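Local coordinates for fructooligosaccharide ABC transporter substrate-binding protein FusA (Streptococcus pneumoniae, PDB 5G5Z) that binds fructooligosaccharides such as kestose and nystose, with a preference for longer chains, and serves their import through the FusABC-MsmK ABC transporter, at residues S12-K17 against P371-Q376; N20-L25 against T378-P383. All coordinates share one frame; numbering follows the deposited sequence.

Interaction 1: S12-K17 against P371-Q376. With GLC (alpha-D-glucopyranose), chain F; FRU (beta-D-fructofuranose), chain C; FRU (beta-D-fructofuranose), chain D.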
loop_
_atom_site.group_PDB
_atom_site.type_symbol
_atom_site.label_atom_id
_atom_site.label_comp_id
_atom_site.label_asym_id
_atom_site.label_seq_id
_atom_site.Cartn_x
_atom_site.Cartn_y
_atom_site.Cartn_z
ATOM N N SER B 12 -14.327 -14.979 -2.881
ATOM C CA SER B 12 -13.043 -15.617 -3.142
ATOM C C SER B 12 -12.807 -15.794 -4.644
ATOM O O SER B 12 -13.739 -16.111 -5.394
ATOM C CB SER B 12 -12.961 -16.976 -2.461
ATOM O OG SER B 12 -11.883 -17.724 -3.004
ATOM N N PRO B 13 -11.566 -15.632 -5.113
ATOM C CA PRO B 13 -11.269 -15.966 -6.514
ATOM C C PRO B 13 -11.446 -17.446 -6.828
ATOM O O PRO B 13 -11.398 -17.815 -8.005
ATOM C CB PRO B 13 -9.811 -15.512 -6.692
ATOM C CG PRO B 13 -9.254 -15.416 -5.346
ATOM C CD PRO B 13 -10.383 -15.133 -4.391
ATOM N N LEU B 14 -11.674 -18.292 -5.821
ATOM C CA LEU B 14 -11.993 -19.699 -6.042
ATOM C C LEU B 14 -13.457 -19.916 -6.389
ATOM O O LEU B 14 -13.817 -21.007 -6.844
ATOM C CB LEU B 14 -11.652 -20.536 -4.798
ATOM C CG LEU B 14 -10.222 -20.877 -4.382
ATOM C CD1 LEU B 14 -9.408 -19.636 -4.108
ATOM C CD2 LEU B 14 -10.238 -21.763 -3.130
ATOM N N SER B 15 -14.287 -18.925 -6.188
ATOM C CA SER B 15 -15.721 -19.049 -6.375
ATOM C C SER B 15 -16.109 -18.594 -7.775
ATOM O O SER B 15 -15.360 -17.863 -8.423
ATOM C CB SER B 15 -16.449 -18.214 -5.316
ATOM O OG SER B 15 -16.321 -16.829 -5.594
ATOM N N PRO B 16 -17.275 -19.002 -8.282
ATOM C CA PRO B 16 -17.646 -18.620 -9.654
ATOM C C PRO B 16 -17.706 -17.107 -9.822
ATOM O O PRO B 16 -18.098 -16.364 -8.908
ATOM C CB PRO B 16 -19.028 -19.254 -9.852
ATOM C CG PRO B 16 -19.159 -20.267 -8.759
ATOM C CD PRO B 16 -18.324 -19.797 -7.623
ATOM N N LYS B 17 -17.296 -16.667 -11.016
ATOM C CA LYS B 17 -17.241 -15.242 -11.336
ATOM C C LYS B 17 -18.609 -14.588 -11.188
ATOM O O LYS B 17 -18.709 -13.444 -10.731
ATOM C CB LYS B 17 -16.703 -15.050 -12.756
ATOM C CG LYS B 17 -16.150 -13.658 -13.017
ATOM C CD LYS B 17 -14.868 -13.431 -12.210
ATOM C CE LYS B 17 -14.672 -11.965 -11.823
ATOM N NZ LYS B 17 -13.353 -11.756 -11.149
ATOM N N PRO B 371 -10.943 -27.277 4.814
ATOM C CA PRO B 371 -12.296 -26.744 5.037
ATOM C C PRO B 371 -12.493 -25.412 4.326
ATOM O O PRO B 371 -13.484 -25.217 3.609
ATOM C CB PRO B 371 -12.364 -26.588 6.563
ATOM C CG PRO B 371 -10.937 -26.302 6.964
ATOM C CD PRO B 371 -10.069 -27.088 5.997
ATOM N N ALA B 372 -11.516 -24.520 4.498
ATOM C CA ALA B 372 -11.579 -23.184 3.917
ATOM C C ALA B 372 -11.732 -23.217 2.400
ATOM O O ALA B 372 -12.283 -22.278 1.811
ATOM C CB ALA B 372 -10.320 -22.411 4.300
ATOM N N GLU B 373 -11.266 -24.289 1.756
ATOM C CA GLU B 373 -11.293 -24.340 0.296
ATOM C C GLU B 373 -12.699 -24.612 -0.230
ATOM O O GLU B 373 -13.192 -23.902 -1.109
ATOM C CB GLU B 373 -10.309 -25.391 -0.205
ATOM C CG GLU B 373 -10.565 -25.835 -1.632
ATOM C CD GLU B 373 -9.566 -26.869 -2.081
ATOM O OE1 GLU B 373 -8.401 -26.787 -1.639
ATOM O OE2 GLU B 373 -9.951 -27.773 -2.846
ATOM N N LEU B 374 -13.368 -25.628 0.305
ATOM C CA LEU B 374 -14.770 -25.824 -0.043
ATOM C C LEU B 374 -15.628 -24.667 0.460
ATOM O O LEU B 374 -16.618 -24.288 -0.180
ATOM C CB LEU B 374 -15.264 -27.139 0.550
ATOM C CG LEU B 374 -16.668 -27.558 0.118
ATOM C CD1 LEU B 374 -16.751 -27.578 -1.388
ATOM C CD2 LEU B 374 -16.990 -28.923 0.688
ATOM N N ARG B 375 -15.277 -24.098 1.609
ATOM C CA ARG B 375 -16.087 -23.006 2.127
ATOM C C ARG B 375 -16.088 -21.833 1.158
ATOM O O ARG B 375 -17.145 -21.323 0.779
ATOM C CB ARG B 375 -15.587 -22.579 3.500
ATOM C CG ARG B 375 -16.331 -21.374 4.036
ATOM C CD ARG B 375 -15.778 -20.953 5.386
ATOM N NE ARG B 375 -16.601 -19.904 5.963
ATOM C CZ ARG B 375 -16.384 -19.344 7.145
ATOM N NH1 ARG B 375 -15.354 -19.731 7.890
ATOM N NH2 ARG B 375 -17.203 -18.395 7.572
ATOM N N GLN B 376 -14.906 -21.402 0.723
ATOM C CA GLN B 376 -14.879 -20.178 -0.049
ATOM C C GLN B 376 -15.409 -20.383 -1.457
ATOM O O GLN B 376 -15.766 -19.405 -2.119
ATOM C CB GLN B 376 -13.461 -19.585 -0.025
ATOM C CG GLN B 376 -12.375 -20.412 -0.642
ATOM C CD GLN B 376 -10.991 -19.857 -0.310
ATOM O OE1 GLN B 376 -10.530 -18.887 -0.918
ATOM N NE2 GLN B 376 -10.328 -20.470 0.665
HETATM C C1 GLC F . -12.193 -17.362 6.972
HETATM C C2 GLC F . -13.390 -16.594 6.436
HETATM C C3 GLC F . -14.134 -17.389 5.418
HETATM C C4 GLC F . -13.256 -17.731 4.288
HETATM C C5 GLC F . -12.063 -18.499 4.798
HETATM C C6 GLC F . -11.173 -18.831 3.639
HETATM O O2 GLC F . -14.262 -16.260 7.538
HETATM O O3 GLC F . -15.331 -16.692 4.935
HETATM O O4 GLC F . -13.976 -18.607 3.384
HETATM O O5 GLC F . -11.346 -17.688 5.789
HETATM O O6 GLC F . -10.442 -17.713 3.256
HETATM C C1 FRU C . -12.606 -18.338 9.904
HETATM C C2 FRU C . -11.722 -19.038 8.853
HETATM C C3 FRU C . -11.855 -20.539 8.454
HETATM C C4 FRU C . -10.627 -20.725 7.599
HETATM C C5 FRU C . -9.773 -19.816 8.056
HETATM C C6 FRU C . -8.759 -19.503 7.008
HETATM O O1 FRU C . -13.800 -19.077 10.128
HETATM O O2 FRU C . -12.605 -18.525 7.721
HETATM O O3 FRU C . -12.964 -20.889 7.750
HETATM O O4 FRU C . -10.010 -22.091 7.698
HETATM O O5 FRU C . -10.660 -18.525 8.398
HETATM O O6 FRU C . -8.317 -18.165 7.175
HETATM C C1 FRU D . -14.077 -18.056 12.349
HETATM C C2 FRU D . -14.208 -19.302 11.541
HETATM C C3 FRU D . -15.384 -19.897 11.607
HETATM C C4 FRU D . -15.053 -21.422 11.414
HETATM C C5 FRU D . -13.804 -21.536 12.331
HETATM C C6 FRU D . -12.850 -22.664 11.937
HETATM O O1 FRU D . -15.061 -17.084 12.008
HETATM O O3 FRU D . -16.320 -19.456 10.588
HETATM O O4 FRU D . -16.005 -22.235 11.909
HETATM O O5 FRU D . -13.184 -20.381 12.220
HETATM O O6 FRU D . -11.684 -22.418 12.663
HETATM O O HOH W 1 -16.816 -16.949 -2.030
#
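Ser12 and Gln376 meet because OG of Ser12 stands anti to its own backbone N (chi1 165°), while CG of Gln376 sits between backbone N and carbonyl carbon (chi1 63°) and the chain, extended beyond CG, lays the amide beside the helix, OE1 toward the loop. Ser12 OG donates to Gln376 OE1 at 2.7 Å, in the carbonyl plane and on a lone pair. The same hydroxyl accepts from Leu14 N, an ST turn inside the type I beta turn Ser12-Ser15, so it both donates across the contact and accepts within its own loop. Leu14 slants across the amide, its CD2 3.5 Å from Gln376 CD.

Gln376 NE2 turns back to Ala372 O (2.9 Å), approaching above the carbonyl plane on the face opposite Gln376 N, which fixes the amide flip. The loop after strand 4-10 thus meets helix 371-378 at the sugar pocket of this solute-binding protein. Gln376 NE2 lies 3.5 Å from GLC C6, and the preceding residue, Arg375, has GLC C3 over the centre of one guanidinium face. Its NH1 donates to O1 and O3 of the chain C fructose, while Glu379 and Asn339 O hold NE. A water also spans Ser12 N and Gln376 O.

Interaction 2: N20-L25 against T378-P383. With GLC (alpha-D-glucopyranose), chain F.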
loop_
_atom_site.group_PDB
_atom_site.type_symbol
_atom_site.label_atom_id
_atom_site.label_comp_id
_atom_site.label_asym_id
_atom_site.label_seq_id
_atom_site.Cartn_x
_atom_site.Cartn_y
_atom_site.Cartn_z
ATOM N N ASN B 20 -24.363 -15.906 -8.983
ATOM C CA ASN B 20 -25.596 -16.655 -9.195
ATOM C C ASN B 20 -25.353 -18.089 -9.627
ATOM O O ASN B 20 -26.307 -18.868 -9.683
ATOM C CB ASN B 20 -26.484 -15.950 -10.222
ATOM C CG ASN B 20 -27.156 -14.708 -9.644
ATOM O OD1 ASN B 20 -27.433 -14.637 -8.430
ATOM N ND2 ASN B 20 -27.419 -13.728 -10.491
ATOM N N GLU B 21 -24.114 -18.465 -9.933
ATOM C CA GLU B 21 -23.824 -19.883 -10.114
ATOM C C GLU B 21 -23.797 -20.641 -8.794
ATOM O O GLU B 21 -23.883 -21.867 -8.799
ATOM C CB GLU B 21 -22.487 -20.072 -10.826
ATOM C CG GLU B 21 -22.401 -19.410 -12.173
ATOM C CD GLU B 21 -21.101 -19.761 -12.860
ATOM O OE1 GLU B 21 -20.926 -20.941 -13.245
ATOM O OE2 GLU B 21 -20.249 -18.866 -12.988
ATOM N N LYS B 22 -23.672 -19.952 -7.667
ATOM C CA LYS B 22 -23.632 -20.649 -6.388
ATOM C C LYS B 22 -24.987 -21.274 -6.074
ATOM O O LYS B 22 -26.038 -20.679 -6.326
ATOM C CB LYS B 22 -23.204 -19.690 -5.281
ATOM C CG LYS B 22 -21.731 -19.335 -5.346
ATOM C CD LYS B 22 -21.353 -18.416 -4.201
ATOM C CE LYS B 22 -19.851 -18.245 -4.151
ATOM N NZ LYS B 22 -19.445 -17.236 -3.155
ATOM N N LEU B 23 -24.958 -22.506 -5.550
ATOM C CA LEU B 23 -26.211 -23.203 -5.277
ATOM C C LEU B 23 -27.045 -22.486 -4.222
ATOM O O LEU B 23 -28.282 -22.499 -4.299
ATOM C CB LEU B 23 -25.932 -24.642 -4.849
ATOM C CG LEU B 23 -27.162 -25.519 -4.583
ATOM C CD1 LEU B 23 -28.124 -25.488 -5.756
ATOM C CD2 LEU B 23 -26.725 -26.942 -4.293
ATOM N N ILE B 24 -26.399 -21.854 -3.236
ATOM C CA ILE B 24 -27.148 -21.125 -2.206
ATOM C C ILE B 24 -27.986 -20.023 -2.838
ATOM O O ILE B 24 -29.147 -19.809 -2.464
ATOM C CB ILE B 24 -26.196 -20.554 -1.137
ATOM C CG1 ILE B 24 -25.757 -21.644 -0.164
ATOM C CG2 ILE B 24 -26.870 -19.424 -0.340
ATOM C CD1 ILE B 24 -24.735 -21.159 0.840
ATOM N N LEU B 25 -27.411 -19.315 -3.816
ATOM C CA LEU B 25 -28.091 -18.175 -4.416
ATOM C C LEU B 25 -29.116 -18.598 -5.460
ATOM O O LEU B 25 -30.102 -17.882 -5.674
ATOM C CB LEU B 25 -27.068 -17.222 -5.034
ATOM C CG LEU B 25 -26.180 -16.519 -4.021
ATOM C CD1 LEU B 25 -25.107 -15.644 -4.704
ATOM C CD2 LEU B 25 -27.031 -15.719 -3.028
ATOM N N THR B 378 -18.288 -22.174 -1.863
ATOM C CA THR B 378 -19.725 -22.389 -1.754
ATOM C C THR B 378 -20.434 -21.464 -0.760
ATOM O O THR B 378 -21.663 -21.370 -0.813
ATOM C CB THR B 378 -20.025 -23.862 -1.393
ATOM O OG1 THR B 378 -19.409 -24.211 -0.145
ATOM C CG2 THR B 378 -19.501 -24.819 -2.482
ATOM N N GLU B 379 -19.706 -20.772 0.122
ATOM C CA GLU B 379 -20.329 -19.767 0.980
ATOM C C GLU B 379 -20.755 -18.558 0.147
ATOM O O GLU B 379 -20.396 -18.413 -1.032
ATOM C CB GLU B 379 -19.365 -19.297 2.075
ATOM C CG GLU B 379 -18.363 -18.263 1.509
ATOM C CD GLU B 379 -17.134 -18.031 2.378
ATOM O OE1 GLU B 379 -17.266 -18.008 3.619
ATOM O OE2 GLU B 379 -16.025 -17.869 1.813
ATOM N N VAL B 380 -21.501 -17.665 0.795
ATOM C CA VAL B 380 -22.054 -16.450 0.200
ATOM C C VAL B 380 -21.555 -15.210 0.945
ATOM O O VAL B 380 -21.416 -14.129 0.360
ATOM C CB VAL B 380 -23.594 -16.539 0.198
ATOM C CG1 VAL B 380 -24.237 -15.190 0.277
ATOM C CG2 VAL B 380 -24.068 -17.265 -1.062
ATOM N N GLY B 381 -21.270 -15.357 2.242
ATOM C CA GLY B 381 -20.847 -14.206 3.019
ATOM C C GLY B 381 -22.038 -13.298 3.304
ATOM O O GLY B 381 -23.186 -13.744 3.400
ATOM N N GLY B 382 -21.774 -11.994 3.403
ATOM C CA GLY B 382 -22.841 -11.035 3.611
ATOM C C GLY B 382 -23.311 -11.008 5.056
ATOM O O GLY B 382 -22.702 -11.627 5.935
ATOM N N PRO B 383 -24.402 -10.295 5.338
ATOM C CA PRO B 383 -24.850 -10.173 6.728
ATOM C C PRO B 383 -25.610 -11.417 7.142
ATOM O O PRO B 383 -26.384 -11.991 6.370
ATOM C CB PRO B 383 -25.764 -8.950 6.687
ATOM C CG PRO B 383 -26.399 -9.058 5.344
ATOM C CD PRO B 383 -25.343 -9.635 4.413
HETATM C C1 GLC F . -12.193 -17.362 6.972
HETATM C C2 GLC F . -13.390 -16.594 6.436
HETATM C C3 GLC F . -14.134 -17.389 5.418
HETATM C C4 GLC F . -13.256 -17.731 4.288
HETATM C C5 GLC F . -12.063 -18.499 4.798
HETATM C C6 GLC F . -11.173 -18.831 3.639
HETATM O O2 GLC F . -14.262 -16.260 7.538
HETATM O O3 GLC F . -15.331 -16.692 4.935
HETATM O O4 GLC F . -13.976 -18.607 3.384
HETATM O O5 GLC F . -11.346 -17.688 5.789
HETATM O O6 GLC F . -10.442 -17.713 3.256
HETATM O O HOH W 2 -23.712 -22.095 -2.761
#
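Lys22 reaches Glu379 with an outstretched side chain: beyond CG every torsion is close to 180°, and NZ arrives 2.6 Å from Glu379 O. The C=O...donor angle is 159°, with the ammonium tilted 16° from the carbonyl plane, so the approach is nearly head-on to the oxygen. CD and CE also run close beside this carbonyl. The bond probably steadies the backbone of a residue whose side chain points the other way, into the sugar pocket. There Glu379 takes the glucose with both carboxylate oxygens, OE1 accepting from GLC O3 and OE2 from GLC O4, each at 2.7 Å. Arg375 forms a salt bridge with OE1. By gripping Glu379 O, Lys22 is a second-shell residue behind this substrate-binding glutamate, and the ammonium would be expected to polarise the carbonyl.

The tight part of the contact centres on Val380. Its CG2, placed anti to the carbonyl carbon, enters between two side chains, 3.6 Å from Ile24 CG2 and 3.7 Å from Leu25 CG. On the Thr378 side, which is partly exposed, a water enters the contact, accepting from Ile24 N and donating to Thr378 O; Ile24 CD1 also approaches that carbonyl oxygen closely, at 3.5 Å. Thr378 itself turns its side chain away, and its OG1 bonds back to Leu374 O in its own helix.

The contact therefore joins the start of helix 23-32, for which Lys22 is the N-cap residue, to the loop leaving helix 371-378 toward strand 384-386. Helix 332-340 lies against both sides, Asn338 touching Ile24 and Val380 and bonding to the Val380 backbone, while Leu25 also packs on Trp38 of strand 35-41.

From the N terminus, strand 4-10 leads into the loop carrying 12-17, then 20-25 opens helix 23-32. The chain returns some 350 residues later, when helix 371-378 supplies 371-376 and its exit loop supplies 378-383. Each contact closes a long loop, and the two loops cross, because both first segments precede both second segments in the same order. Their centres lie 10 Å apart, and they abut directly where Ser15 and Pro16 pack on Lys22 and Pro16 on Glu21. Together they tie the N-terminal strand-loop-helix unit to helix 371-378 and the loop leaving it, and both border the bound glucose.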